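Local coordinates for BLUF domain-containing protein (Acinetobacter baumannii, PDB 6W6Z), which probably senses blue light through a flavin, here flavin mononucleotide, bound in its BLUF domain, at residues V3-A8 with R62-I67; E28-N33 with A135-M140; F49-E54 with W92-V97. One frame throughout, in Å; residues are numbered along the deposited sequence.

In the fold
All three contacts meet round the flavin. Along the chain come 3-8, 28-33, 49-54, 62-67, 92-97 and finally 135-140, so contacts 1 and 2 interleave, as do 1 and 3, while contact 3 falls wholly between the halves of contact 2. Contacts 1 and 3 share a sheet, in which strands 2-11 and 48-54 are neighbours, and their centres lie about 10 Å apart. Contact 2, its centre about 7 Å from that of contact 3 and about 16 Å from that of contact 1, joins helix 18-36 to the surface loop after helix 125-134. That loop runs beside edge strand 95-98 and reaches, through Arg-30 and its waters, the same helix 18-36 that binds the flavin.

Contact 1: residues V3-A8 with R62-I67; sequences VRLCYA and RLFEKI. With FMN (flavin mononucleotide), chain B.
Strand 3-8 and helix 62-67 run nearly parallel, at 14° with their axes 10.7 Å apart, and Leu-5 and Phe-64 face each other where the backbones come closest. Leu-5 lays both methyls on one face of the Phe-64 ring. CD2 sits over its centre, 3.9 Å from the centroid, a CH-pi contact, while CD1 lies toward the CG-CD2 side, 3.8 Å from Phe-64 CD2. Tyr-7, two residues on and on the same side of the strand, runs alongside the phenylalanine and points largely the other way: Tyr-7 CD2 lies 3.6 Å from Phe-64 CE1, and the two ring planes are inclined at 37°. The tyrosine's CG lies between the backbone N and the carbonyl carbon (chi1 77°), which turns the ring across its strand, toward strand 48-54 and the flavin's dimethylbenzene end. This helix belongs to a beta-alpha-beta crossover from strand 48-54 to strand 73-83 in the ferredoxin-like BLUF fold, with strand 2-11 between those two strands. Trp-78 of strand 73-83 also meets the Phe-64 ring. Ile-67 works in two directions. Its CG2 presses on Tyr-7 OH at 3.3 Å, while its other branch carries CD1 to 3.7 Å from flavin N5. The phenol oxygen is hydrogen-bonded to Gln-51 OE1, which ties the end of the ring to a residue that also binds the flavin. Leu-63 lays its two methyls against the pyrimidine part of the flavin, and Lys-66, its chain bent near the end, donates from NZ to flavin O4' at 2.7 Å.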
loop_
_atom_site.group_PDB
_atom_site.type_symbol
_atom_site.label_atom_id
_atom_site.label_comp_id
_atom_site.label_asym_id
_atom_site.label_seq_id
_atom_site.Cartn_x
_atom_site.Cartn_y
_atom_site.Cartn_z
ATOM N N VAL A 3 -8.796 -13.032 -0.884
ATOM C CA VAL A 3 -8.036 -12.571 -2.060
ATOM C C VAL A 3 -6.967 -11.580 -1.621
ATOM O O VAL A 3 -7.067 -10.980 -0.499
ATOM C CB VAL A 3 -8.957 -11.964 -3.116
ATOM C CG1 VAL A 3 -10.139 -12.878 -3.420
ATOM C CG2 VAL A 3 -9.396 -10.568 -2.717
ATOM N N ARG A 4 -5.981 -11.456 -2.500
ATOM C CA ARG A 4 -4.963 -10.393 -2.472
ATOM C C ARG A 4 -5.223 -9.492 -3.683
ATOM O O ARG A 4 -5.331 -10.016 -4.797
ATOM C CB ARG A 4 -3.567 -11.017 -2.475
ATOM C CG ARG A 4 -2.480 -9.956 -2.404
ATOM C CD ARG A 4 -1.112 -10.446 -1.977
ATOM N NE ARG A 4 -1.273 -11.264 -0.784
ATOM C CZ ARG A 4 -1.057 -12.567 -0.729
ATOM N NH1 ARG A 4 -0.596 -13.206 -1.786
ATOM N NH2 ARG A 4 -1.280 -13.221 0.404
ATOM N N LEU A 5 -5.281 -8.185 -3.475
ATOM C CA LEU A 5 -5.477 -7.190 -4.566
ATOM C C LEU A 5 -4.309 -6.223 -4.482
ATOM O O LEU A 5 -4.058 -5.689 -3.378
ATOM C CB LEU A 5 -6.817 -6.462 -4.402
ATOM C CG LEU A 5 -7.181 -5.488 -5.531
ATOM C CD1 LEU A 5 -8.699 -5.387 -5.705
ATOM C CD2 LEU A 5 -6.563 -4.111 -5.326
ATOM N N CYS A 6 -3.649 -5.973 -5.607
ATOM C CA CYS A 6 -2.461 -5.092 -5.673
ATOM C C CYS A 6 -2.738 -4.007 -6.701
ATOM O O CYS A 6 -3.274 -4.322 -7.787
ATOM C CB CYS A 6 -1.174 -5.841 -6.041
ATOM S SG CYS A 6 -0.747 -7.178 -4.883
ATOM N N TYR A 7 -2.319 -2.792 -6.403
ATOM C CA TYR A 7 -2.396 -1.679 -7.360
ATOM C C TYR A 7 -1.264 -0.717 -7.072
ATOM O O TYR A 7 -0.653 -0.693 -5.990
ATOM C CB TYR A 7 -3.785 -1.026 -7.315
ATOM C CG TYR A 7 -3.935 -0.134 -6.115
ATOM C CD1 TYR A 7 -3.500 1.183 -6.159
ATOM C CD2 TYR A 7 -4.398 -0.638 -4.907
ATOM C CE1 TYR A 7 -3.564 1.991 -5.031
ATOM C CE2 TYR A 7 -4.490 0.175 -3.782
ATOM C CZ TYR A 7 -4.053 1.487 -3.844
ATOM O OH TYR A 7 -4.076 2.266 -2.726
ATOM N N ALA A 8 -0.989 0.117 -8.064
ATOM C CA ALA A 8 -0.051 1.219 -7.875
ATOM C C ALA A 8 -0.760 2.508 -8.311
ATOM O O ALA A 8 -1.782 2.451 -9.062
ATOM C CB ALA A 8 1.248 0.947 -8.614
ATOM N N ARG A 62 -14.867 -3.701 -2.239
ATOM C CA ARG A 62 -15.600 -2.491 -1.801
ATOM C C ARG A 62 -14.577 -1.472 -1.279
ATOM O O ARG A 62 -14.685 -0.256 -1.647
ATOM C CB ARG A 62 -16.697 -2.918 -0.819
ATOM N N LEU A 63 -13.539 -1.929 -0.562
ATOM C CA LEU A 63 -12.485 -1.019 -0.041
ATOM C C LEU A 63 -11.732 -0.437 -1.235
ATOM O O LEU A 63 -11.605 0.769 -1.290
ATOM C CB LEU A 63 -11.535 -1.742 0.911
ATOM C CG LEU A 63 -10.286 -0.959 1.310
ATOM C CD1 LEU A 63 -10.649 0.374 1.952
ATOM C CD2 LEU A 63 -9.415 -1.741 2.262
ATOM N N PHE A 64 -11.292 -1.259 -2.192
ATOM C CA PHE A 64 -10.588 -0.754 -3.400
ATOM C C PHE A 64 -11.438 0.306 -4.136
ATOM O O PHE A 64 -10.843 1.303 -4.629
ATOM C CB PHE A 64 -10.180 -1.912 -4.312
ATOM C CG PHE A 64 -9.409 -1.481 -5.530
ATOM C CD1 PHE A 64 -8.271 -0.680 -5.410
ATOM C CD2 PHE A 64 -9.755 -1.947 -6.783
ATOM C CE1 PHE A 64 -7.548 -0.297 -6.526
ATOM C CE2 PHE A 64 -8.996 -1.609 -7.895
ATOM C CZ PHE A 64 -7.904 -0.779 -7.768
ATOM N N GLU A 65 -12.751 0.089 -4.313
ATOM C CA GLU A 65 -13.684 1.068 -4.974
ATOM C C GLU A 65 -13.604 2.421 -4.268
ATOM O O GLU A 65 -13.448 3.428 -4.958
ATOM C CB GLU A 65 -15.131 0.558 -5.006
ATOM C CG GLU A 65 -15.539 -0.063 -6.336
ATOM C CD GLU A 65 -16.632 -1.136 -6.291
ATOM O OE1 GLU A 65 -17.388 -1.187 -5.301
ATOM O OE2 GLU A 65 -16.717 -1.941 -7.254
ATOM N N LYS A 66 -13.588 2.418 -2.938
ATOM C CA LYS A 66 -13.444 3.620 -2.084
ATOM C C LYS A 66 -12.067 4.252 -2.289
ATOM O O LYS A 66 -12.017 5.468 -2.503
ATOM C CB LYS A 66 -13.676 3.283 -0.608
ATOM C CG LYS A 66 -15.078 2.769 -0.313
ATOM C CD LYS A 66 -15.589 2.890 1.138
ATOM C CE LYS A 66 -14.534 2.764 2.216
ATOM N NZ LYS A 66 -13.898 4.072 2.500
ATOM N N ILE A 67 -11.000 3.457 -2.281
ATOM C CA ILE A 67 -9.612 3.992 -2.389
ATOM C C ILE A 67 -9.473 4.656 -3.760
ATOM O O ILE A 67 -8.763 5.718 -3.872
ATOM C CB ILE A 67 -8.559 2.891 -2.174
ATOM C CG1 ILE A 67 -8.527 2.401 -0.726
ATOM C CG2 ILE A 67 -7.200 3.352 -2.658
ATOM C CD1 ILE A 67 -7.771 1.071 -0.539
HETATM N N1 FMN B . -8.529 3.202 3.781
HETATM C C2 FMN B . -8.688 2.038 4.434
HETATM O O2 FMN B . -9.731 1.905 5.150
HETATM N N3 FMN B . -7.857 0.991 4.244
HETATM C C4 FMN B . -6.772 1.057 3.457
HETATM O O4 FMN B . -5.993 0.120 3.309
HETATM C C4A FMN B . -6.501 2.312 2.767
HETATM N N5 FMN B . -5.455 2.491 1.986
HETATM C C5A FMN B . -5.329 3.673 1.332
HETATM C C6 FMN B . -4.224 3.838 0.527
HETATM C C7 FMN B . -4.052 5.006 -0.195
HETATM C C7M FMN B . -2.820 5.127 -1.038
HETATM C C8 FMN B . -4.950 6.158 -0.002
HETATM C C8M FMN B . -4.672 7.436 -0.781
HETATM C C9 FMN B . -6.061 5.983 0.805
HETATM C C9A FMN B . -6.247 4.795 1.502
HETATM N N10 FMN B . -7.314 4.610 2.373
HETATM C C10 FMN B . -7.469 3.382 2.982
HETATM C "C1'" FMN B . -8.327 5.681 2.662
HETATM C "C2'" FMN B . -9.626 5.614 1.891
HETATM O "O2'" FMN B . -9.383 6.058 0.547
HETATM C "C3'" FMN B . -10.638 6.560 2.589
HETATM O "O3'" FMN B . -10.049 7.829 2.898
HETATM C "C4'" FMN B . -11.115 6.048 3.933
HETATM O "O4'" FMN B . -11.635 4.707 3.784
HETATM C "C5'" FMN B . -12.245 6.949 4.490
HETATM O "O5'" FMN B . -13.425 6.970 3.658
HETATM P P FMN B . -14.806 7.774 4.060
HETATM O O1P FMN B . -14.632 9.116 3.374
HETATM O O2P FMN B . -15.871 6.865 3.470
HETATM O O3P FMN B . -14.847 7.893 5.573
#

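Contact 2: residues E28-N33 with A135-M140; sequences EARDFN and AEQTKM. With FMN (flavin mononucleotide), chain B.
Arg-30 and Gln-137 reach each other from opposite directions: the arginine's CG is anti to its carbonyl carbon (chi1 -79°) with the chain then extended to NE, and Gln-137 is likewise stretched beyond CG. Arg-30 NH2 ends 3.0 Å from Gln-137 OE1, but the guanidinium and amide planes stand 71° apart and the angle is too poor for a hydrogen bond. That amide oxygen accepts instead from Tyr-96 N, and Arg-30 NE donates to Met-94 O. The real polar link across the gap is made by two waters lying in the guanidinium plane at its edge. Water 1 accepts from Arg-30 NH2 at 2.9 Å and donates to Thr-138 O at 2.6 Å; water 2 takes protons from both Arg-30 NH1 (3.1 Å) and Met-140 N (3.2 Å). One flat group is thus tied to two backbone positions of the loop. The same helical turn holds the flavin. Asn-33 OD1 accepts a nearly straight hydrogen bond from flavin N3, 2.9 Å, and Asn-33 ND2 donates to flavin O4 at 3.1 Å and also to Ser-93 O, which fixes the amide's orientation. In the fold, helix 18-36 covers one side of the flavin, and the loop after helix 125-134 runs beside edge strand 95-98, where Thr-138 pairs with Tyr-96 through the backbone, while Met-140 rests on Leu-19, Leu-22 and Leu-26 of the helix.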
loop_
_atom_site.group_PDB
_atom_site.type_symbol
_atom_site.label_atom_id
_atom_site.label_comp_id
_atom_site.label_asym_id
_atom_site.label_seq_id
_atom_site.Cartn_x
_atom_site.Cartn_y
_atom_site.Cartn_z
ATOM N N GLU A 28 -6.297 6.068 9.054
ATOM C CA GLU A 28 -7.609 5.603 8.502
ATOM C C GLU A 28 -7.522 4.106 8.175
ATOM O O GLU A 28 -8.428 3.337 8.594
ATOM C CB GLU A 28 -7.990 6.383 7.249
ATOM C CG GLU A 28 -8.260 7.860 7.492
ATOM C CD GLU A 28 -8.241 8.676 6.212
ATOM O OE1 GLU A 28 -8.606 8.106 5.175
ATOM O OE2 GLU A 28 -7.829 9.866 6.235
ATOM N N ALA A 29 -6.487 3.707 7.434
ATOM C CA ALA A 29 -6.321 2.313 6.940
ATOM C C ALA A 29 -6.304 1.356 8.137
ATOM O O ALA A 29 -7.013 0.356 8.159
ATOM C CB ALA A 29 -5.049 2.175 6.137
ATOM N N ARG A 30 -5.488 1.653 9.127
ATOM C CA ARG A 30 -5.270 0.696 10.234
ATOM C C ARG A 30 -6.566 0.482 11.030
ATOM O O ARG A 30 -6.783 -0.663 11.485
ATOM C CB ARG A 30 -4.079 1.166 11.058
ATOM C CG ARG A 30 -2.755 0.812 10.401
ATOM C CD ARG A 30 -1.573 1.614 10.886
ATOM N NE ARG A 30 -0.390 1.224 10.157
ATOM C CZ ARG A 30 0.810 1.814 10.256
ATOM N NH1 ARG A 30 1.002 2.826 11.098
ATOM N NH2 ARG A 30 1.826 1.362 9.549
ATOM N N ASP A 31 -7.328 1.543 11.285
ATOM C CA ASP A 31 -8.622 1.481 12.017
ATOM C C ASP A 31 -9.639 0.710 11.181
ATOM O O ASP A 31 -10.202 -0.256 11.728
ATOM C CB ASP A 31 -9.179 2.873 12.315
ATOM N N PHE A 32 -9.855 1.089 9.911
ATOM C CA PHE A 32 -10.909 0.469 9.046
ATOM C C PHE A 32 -10.556 -1.001 8.806
ATOM O O PHE A 32 -11.446 -1.874 8.859
ATOM C CB PHE A 32 -11.120 1.211 7.717
ATOM N N ASN A 33 -9.281 -1.274 8.528
ATOM C CA ASN A 33 -8.830 -2.625 8.105
ATOM C C ASN A 33 -8.984 -3.593 9.282
ATOM O O ASN A 33 -9.432 -4.724 9.057
ATOM C CB ASN A 33 -7.396 -2.574 7.602
ATOM C CG ASN A 33 -7.346 -1.899 6.249
ATOM O OD1 ASN A 33 -8.366 -1.414 5.750
ATOM N ND2 ASN A 33 -6.177 -1.862 5.649
ATOM N N ALA A 135 11.083 -6.249 4.657
ATOM C CA ALA A 135 11.424 -4.868 5.069
ATOM C C ALA A 135 11.021 -4.602 6.532
ATOM O O ALA A 135 9.954 -5.087 6.994
ATOM C CB ALA A 135 10.762 -3.873 4.133
ATOM N N GLU A 136 11.867 -3.851 7.251
ATOM C CA GLU A 136 11.527 -3.240 8.566
ATOM C C GLU A 136 10.387 -2.255 8.296
ATOM O O GLU A 136 10.545 -1.466 7.366
ATOM C CB GLU A 136 12.728 -2.469 9.146
ATOM N N GLN A 137 9.285 -2.291 9.027
ATOM C CA GLN A 137 8.225 -1.272 8.848
ATOM C C GLN A 137 8.795 0.124 9.133
ATOM O O GLN A 137 9.579 0.281 10.123
ATOM C CB GLN A 137 7.017 -1.572 9.722
ATOM C CG GLN A 137 6.060 -0.385 9.851
ATOM C CD GLN A 137 4.728 -0.913 10.294
ATOM O OE1 GLN A 137 3.773 -0.908 9.554
ATOM N NE2 GLN A 137 4.708 -1.513 11.478
ATOM N N THR A 138 8.407 1.124 8.332
ATOM C CA THR A 138 8.734 2.550 8.581
ATOM C C THR A 138 7.763 3.101 9.633
ATOM O O THR A 138 6.538 3.160 9.358
ATOM C CB THR A 138 8.706 3.359 7.280
ATOM O OG1 THR A 138 9.628 2.748 6.372
ATOM C CG2 THR A 138 9.006 4.823 7.501
ATOM N N LYS A 139 8.263 3.498 10.803
ATOM C CA LYS A 139 7.402 4.073 11.874
ATOM C C LYS A 139 7.021 5.494 11.479
ATOM O O LYS A 139 7.930 6.211 10.999
ATOM C CB LYS A 139 8.131 4.086 13.223
ATOM N N MET A 140 5.763 5.912 11.691
ATOM C CA MET A 140 5.292 7.254 11.250
ATOM C C MET A 140 4.620 8.105 12.350
ATOM O O MET A 140 4.243 9.275 12.028
ATOM C CB MET A 140 4.328 7.074 10.080
ATOM C CG MET A 140 5.078 6.591 8.848
ATOM S SD MET A 140 6.294 7.798 8.242
ATOM C CE MET A 140 5.189 8.980 7.470
HETATM N N1 FMN B . -8.529 3.202 3.781
HETATM C C2 FMN B . -8.688 2.038 4.434
HETATM O O2 FMN B . -9.731 1.905 5.150
HETATM N N3 FMN B . -7.857 0.991 4.244
HETATM C C4 FMN B . -6.772 1.057 3.457
HETATM O O4 FMN B . -5.993 0.120 3.309
HETATM C C4A FMN B . -6.501 2.312 2.767
HETATM N N5 FMN B . -5.455 2.491 1.986
HETATM C C5A FMN B . -5.329 3.673 1.332
HETATM C C6 FMN B . -4.224 3.838 0.527
HETATM C C7 FMN B . -4.052 5.006 -0.195
HETATM C C7M FMN B . -2.820 5.127 -1.038
HETATM C C8 FMN B . -4.950 6.158 -0.002
HETATM C C8M FMN B . -4.672 7.436 -0.781
HETATM C C9 FMN B . -6.061 5.983 0.805
HETATM C C9A FMN B . -6.247 4.795 1.502
HETATM N N10 FMN B . -7.314 4.610 2.373
HETATM C C10 FMN B . -7.469 3.382 2.982
HETATM C "C1'" FMN B . -8.327 5.681 2.662
HETATM C "C2'" FMN B . -9.626 5.614 1.891
HETATM O "O2'" FMN B . -9.383 6.058 0.547
HETATM C "C3'" FMN B . -10.638 6.560 2.589
HETATM O "O3'" FMN B . -10.049 7.829 2.898
HETATM C "C4'" FMN B . -11.115 6.048 3.933
HETATM O "O4'" FMN B . -11.635 4.707 3.784
HETATM C "C5'" FMN B . -12.245 6.949 4.490
HETATM O "O5'" FMN B . -13.425 6.970 3.658
HETATM P P FMN B . -14.806 7.774 4.060
HETATM O O1P FMN B . -14.632 9.116 3.374
HETATM O O2P FMN B . -15.871 6.865 3.470
HETATM O O3P FMN B . -14.847 7.893 5.573
HETATM O O HOH W 1 4.285 2.660 10.511
HETATM O O HOH W 2 2.998 4.597 12.709
#

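Contact 3: residues F49-E54 with W92-V97; sequences FFQCLE and WSMKYV. With FMN (flavin mononucleotide), chain B.
Gln-51 NE2 serves three acceptors, one of them the sulfur of Met-94 across the contact. Its bond to flavin N5 is the soundest, 3.0 Å at an N-H...N angle of 156°. The bond to Met-94 SD is straight (164°) but weak at 3.4 Å, and the one to flavin O4, 3.1 Å, is weak because it is strongly bent. With two N-H groups for three acceptors, the amide nitrogen faces the N5/O4 edge of the flavin and the thioether at once. The other end of the amide, OE1, is hydrogen-bonded to Tyr-7, so both ends limit its rotation. This tyrosine-glutamine-flavin arrangement is the hallmark of BLUF photoreceptors, in which illumination rearranges the hydrogen bonds round the glutamine; here it is seen in the ground state. A bend about CB-CG (chi2 47°) brings Met-94 SD to the amide, and a second at chi3 folds methyl CE into the corner beside Gln-51 NE2, 3.5 Å from flavin O4. Leu-53 comes to the same corner with CD2, which lies 3.9 Å from Met-94 CE and 3.6 Å from flavin O4, giving that carbonyl an apolar surround alongside its amide donors. At the far end of the flavin, methyl C7M sits over the centre of one face of the Phe-49 ring, 3.8 Å from CG. Strand 48-54 lies between 2-11 and 39-45 in the sheet, and Met-94, just before edge strand 95-98, bridges past 39-45 to reach it, touching Asn-33 of helix 18-36.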
loop_
_atom_site.group_PDB
_atom_site.type_symbol
_atom_site.label_atom_id
_atom_site.label_comp_id
_atom_site.label_asym_id
_atom_site.label_seq_id
_atom_site.Cartn_x
_atom_site.Cartn_y
_atom_site.Cartn_z
ATOM N N PHE A 49 2.510 5.335 -4.901
ATOM C CA PHE A 49 2.151 4.258 -3.949
ATOM C C PHE A 49 2.099 2.906 -4.646
ATOM O O PHE A 49 1.770 2.758 -5.814
ATOM C CB PHE A 49 0.786 4.537 -3.337
ATOM C CG PHE A 49 0.669 5.780 -2.520
ATOM C CD1 PHE A 49 1.149 5.811 -1.203
ATOM C CD2 PHE A 49 0.019 6.904 -3.022
ATOM C CE1 PHE A 49 0.964 6.937 -0.419
ATOM C CE2 PHE A 49 -0.114 8.045 -2.241
ATOM C CZ PHE A 49 0.345 8.052 -0.930
ATOM N N PHE A 50 2.285 1.883 -3.844
ATOM C CA PHE A 50 1.951 0.498 -4.193
ATOM C C PHE A 50 1.199 -0.019 -2.988
ATOM O O PHE A 50 1.666 0.275 -1.881
ATOM C CB PHE A 50 3.181 -0.353 -4.505
ATOM C CG PHE A 50 2.842 -1.827 -4.579
ATOM C CD1 PHE A 50 2.694 -2.601 -3.430
ATOM C CD2 PHE A 50 2.534 -2.405 -5.799
ATOM C CE1 PHE A 50 2.325 -3.935 -3.509
ATOM C CE2 PHE A 50 2.186 -3.754 -5.882
ATOM C CZ PHE A 50 2.049 -4.507 -4.738
ATOM N N GLN A 51 0.043 -0.633 -3.183
ATOM C CA GLN A 51 -0.649 -1.227 -2.032
ATOM C C GLN A 51 -1.071 -2.647 -2.354
ATOM O O GLN A 51 -1.522 -2.935 -3.486
ATOM C CB GLN A 51 -1.831 -0.372 -1.597
ATOM C CG GLN A 51 -2.378 -0.807 -0.259
ATOM C CD GLN A 51 -3.478 0.083 0.258
ATOM O OE1 GLN A 51 -4.307 0.578 -0.511
ATOM N NE2 GLN A 51 -3.461 0.331 1.566
ATOM N N CYS A 52 -1.010 -3.507 -1.350
ATOM C CA CYS A 52 -1.602 -4.854 -1.416
ATOM C C CYS A 52 -2.608 -4.972 -0.276
ATOM O O CYS A 52 -2.270 -4.568 0.849
ATOM C CB CYS A 52 -0.441 -5.844 -1.426
ATOM S SG CYS A 52 -0.886 -7.507 -0.881
ATOM N N LEU A 53 -3.848 -5.372 -0.595
ATOM C CA LEU A 53 -4.941 -5.624 0.363
ATOM C C LEU A 53 -5.214 -7.127 0.401
ATOM O O LEU A 53 -5.339 -7.730 -0.692
ATOM C CB LEU A 53 -6.197 -4.871 -0.079
ATOM C CG LEU A 53 -6.046 -3.356 -0.290
ATOM C CD1 LEU A 53 -7.301 -2.779 -0.921
ATOM C CD2 LEU A 53 -5.740 -2.672 1.029
ATOM N N GLU A 54 -5.374 -7.693 1.593
ATOM C CA GLU A 54 -5.698 -9.136 1.771
ATOM C C GLU A 54 -6.950 -9.272 2.623
ATOM O O GLU A 54 -6.972 -8.647 3.707
ATOM C CB GLU A 54 -4.607 -9.904 2.530
ATOM C CG GLU A 54 -3.290 -10.007 1.820
ATOM C CD GLU A 54 -2.133 -10.578 2.656
ATOM O OE1 GLU A 54 -2.226 -10.631 3.894
ATOM O OE2 GLU A 54 -1.129 -10.935 2.066
ATOM N N TRP A 92 -0.033 -7.266 9.889
ATOM C CA TRP A 92 -0.341 -5.808 9.810
ATOM C C TRP A 92 -1.706 -5.520 9.198
ATOM O O TRP A 92 -1.949 -5.903 8.022
ATOM C CB TRP A 92 0.723 -5.075 9.005
ATOM C CG TRP A 92 2.136 -5.360 9.403
ATOM C CD1 TRP A 92 2.883 -4.657 10.288
ATOM C CD2 TRP A 92 3.013 -6.355 8.842
ATOM N NE1 TRP A 92 4.137 -5.181 10.367
ATOM C CE2 TRP A 92 4.263 -6.202 9.471
ATOM C CE3 TRP A 92 2.878 -7.325 7.844
ATOM C CZ2 TRP A 92 5.356 -7.022 9.185
ATOM C CZ3 TRP A 92 3.946 -8.149 7.567
ATOM C CH2 TRP A 92 5.169 -8.000 8.228
ATOM N N SER A 93 -2.506 -4.731 9.909
ATOM C CA SER A 93 -3.730 -4.064 9.399
ATOM C C SER A 93 -3.370 -3.231 8.159
ATOM O O SER A 93 -4.050 -3.398 7.107
ATOM C CB SER A 93 -4.402 -3.271 10.475
ATOM O OG SER A 93 -4.948 -4.199 11.406
ATOM N N MET A 94 -2.277 -2.507 8.245
ATOM C CA MET A 94 -1.612 -1.896 7.060
ATOM C C MET A 94 -0.160 -1.568 7.381
ATOM O O MET A 94 0.092 -0.528 8.019
ATOM C CB MET A 94 -2.315 -0.612 6.628
ATOM C CG MET A 94 -1.791 -0.084 5.301
ATOM S SD MET A 94 -1.632 -1.303 3.953
ATOM C CE MET A 94 -3.294 -1.974 3.957
ATOM N N LYS A 95 0.758 -2.412 6.915
ATOM C CA LYS A 95 2.207 -2.205 7.067
ATOM C C LYS A 95 2.561 -0.985 6.223
ATOM O O LYS A 95 1.980 -0.818 5.161
ATOM C CB LYS A 95 3.008 -3.424 6.604
ATOM C CG LYS A 95 4.492 -3.366 6.897
ATOM C CD LYS A 95 5.252 -4.561 6.409
ATOM C CE LYS A 95 6.646 -4.640 6.975
ATOM N NZ LYS A 95 7.348 -5.854 6.523
ATOM N N TYR A 96 3.513 -0.210 6.683
ATOM C CA TYR A 96 4.070 0.905 5.904
ATOM C C TYR A 96 5.539 0.635 5.637
ATOM O O TYR A 96 6.304 0.464 6.597
ATOM C CB TYR A 96 3.874 2.215 6.638
ATOM C CG TYR A 96 4.314 3.398 5.819
ATOM C CD1 TYR A 96 3.790 3.619 4.553
ATOM C CD2 TYR A 96 5.266 4.261 6.273
ATOM C CE1 TYR A 96 4.170 4.704 3.786
ATOM C CE2 TYR A 96 5.647 5.366 5.531
ATOM C CZ TYR A 96 5.130 5.563 4.264
ATOM O OH TYR A 96 5.521 6.643 3.521
ATOM N N VAL A 97 5.919 0.691 4.360
ATOM C CA VAL A 97 7.331 0.532 3.907
ATOM C C VAL A 97 7.712 1.679 2.975
ATOM O O VAL A 97 6.956 1.994 2.055
ATOM C CB VAL A 97 7.499 -0.828 3.213
ATOM C CG1 VAL A 97 8.917 -1.067 2.753
ATOM C CG2 VAL A 97 7.030 -1.945 4.100
HETATM N N1 FMN B . -8.529 3.202 3.781
HETATM C C2 FMN B . -8.688 2.038 4.434
HETATM O O2 FMN B . -9.731 1.905 5.150
HETATM N N3 FMN B . -7.857 0.991 4.244
HETATM C C4 FMN B . -6.772 1.057 3.457
HETATM O O4 FMN B . -5.993 0.120 3.309
HETATM C C4A FMN B . -6.501 2.312 2.767
HETATM N N5 FMN B . -5.455 2.491 1.986
HETATM C C5A FMN B . -5.329 3.673 1.332
HETATM C C6 FMN B . -4.224 3.838 0.527
HETATM C C7 FMN B . -4.052 5.006 -0.195
HETATM C C7M FMN B . -2.820 5.127 -1.038
HETATM C C8 FMN B . -4.950 6.158 -0.002
HETATM C C8M FMN B . -4.672 7.436 -0.781
HETATM C C9 FMN B . -6.061 5.983 0.805
HETATM C C9A FMN B . -6.247 4.795 1.502
HETATM N N10 FMN B . -7.314 4.610 2.373
HETATM C C10 FMN B . -7.469 3.382 2.982
HETATM C "C1'" FMN B . -8.327 5.681 2.662
HETATM C "C2'" FMN B . -9.626 5.614 1.891
HETATM O "O2'" FMN B . -9.383 6.058 0.547
HETATM C "C3'" FMN B . -10.638 6.560 2.589
HETATM O "O3'" FMN B . -10.049 7.829 2.898
HETATM C "C4'" FMN B . -11.115 6.048 3.933
HETATM O "O4'" FMN B . -11.635 4.707 3.784
HETATM C "C5'" FMN B . -12.245 6.949 4.490
HETATM O "O5'" FMN B . -13.425 6.970 3.658
HETATM P P FMN B . -14.806 7.774 4.060
HETATM O O1P FMN B . -14.632 9.116 3.374
HETATM O O2P FMN B . -15.871 6.865 3.470
HETATM O O3P FMN B . -14.847 7.893 5.573
#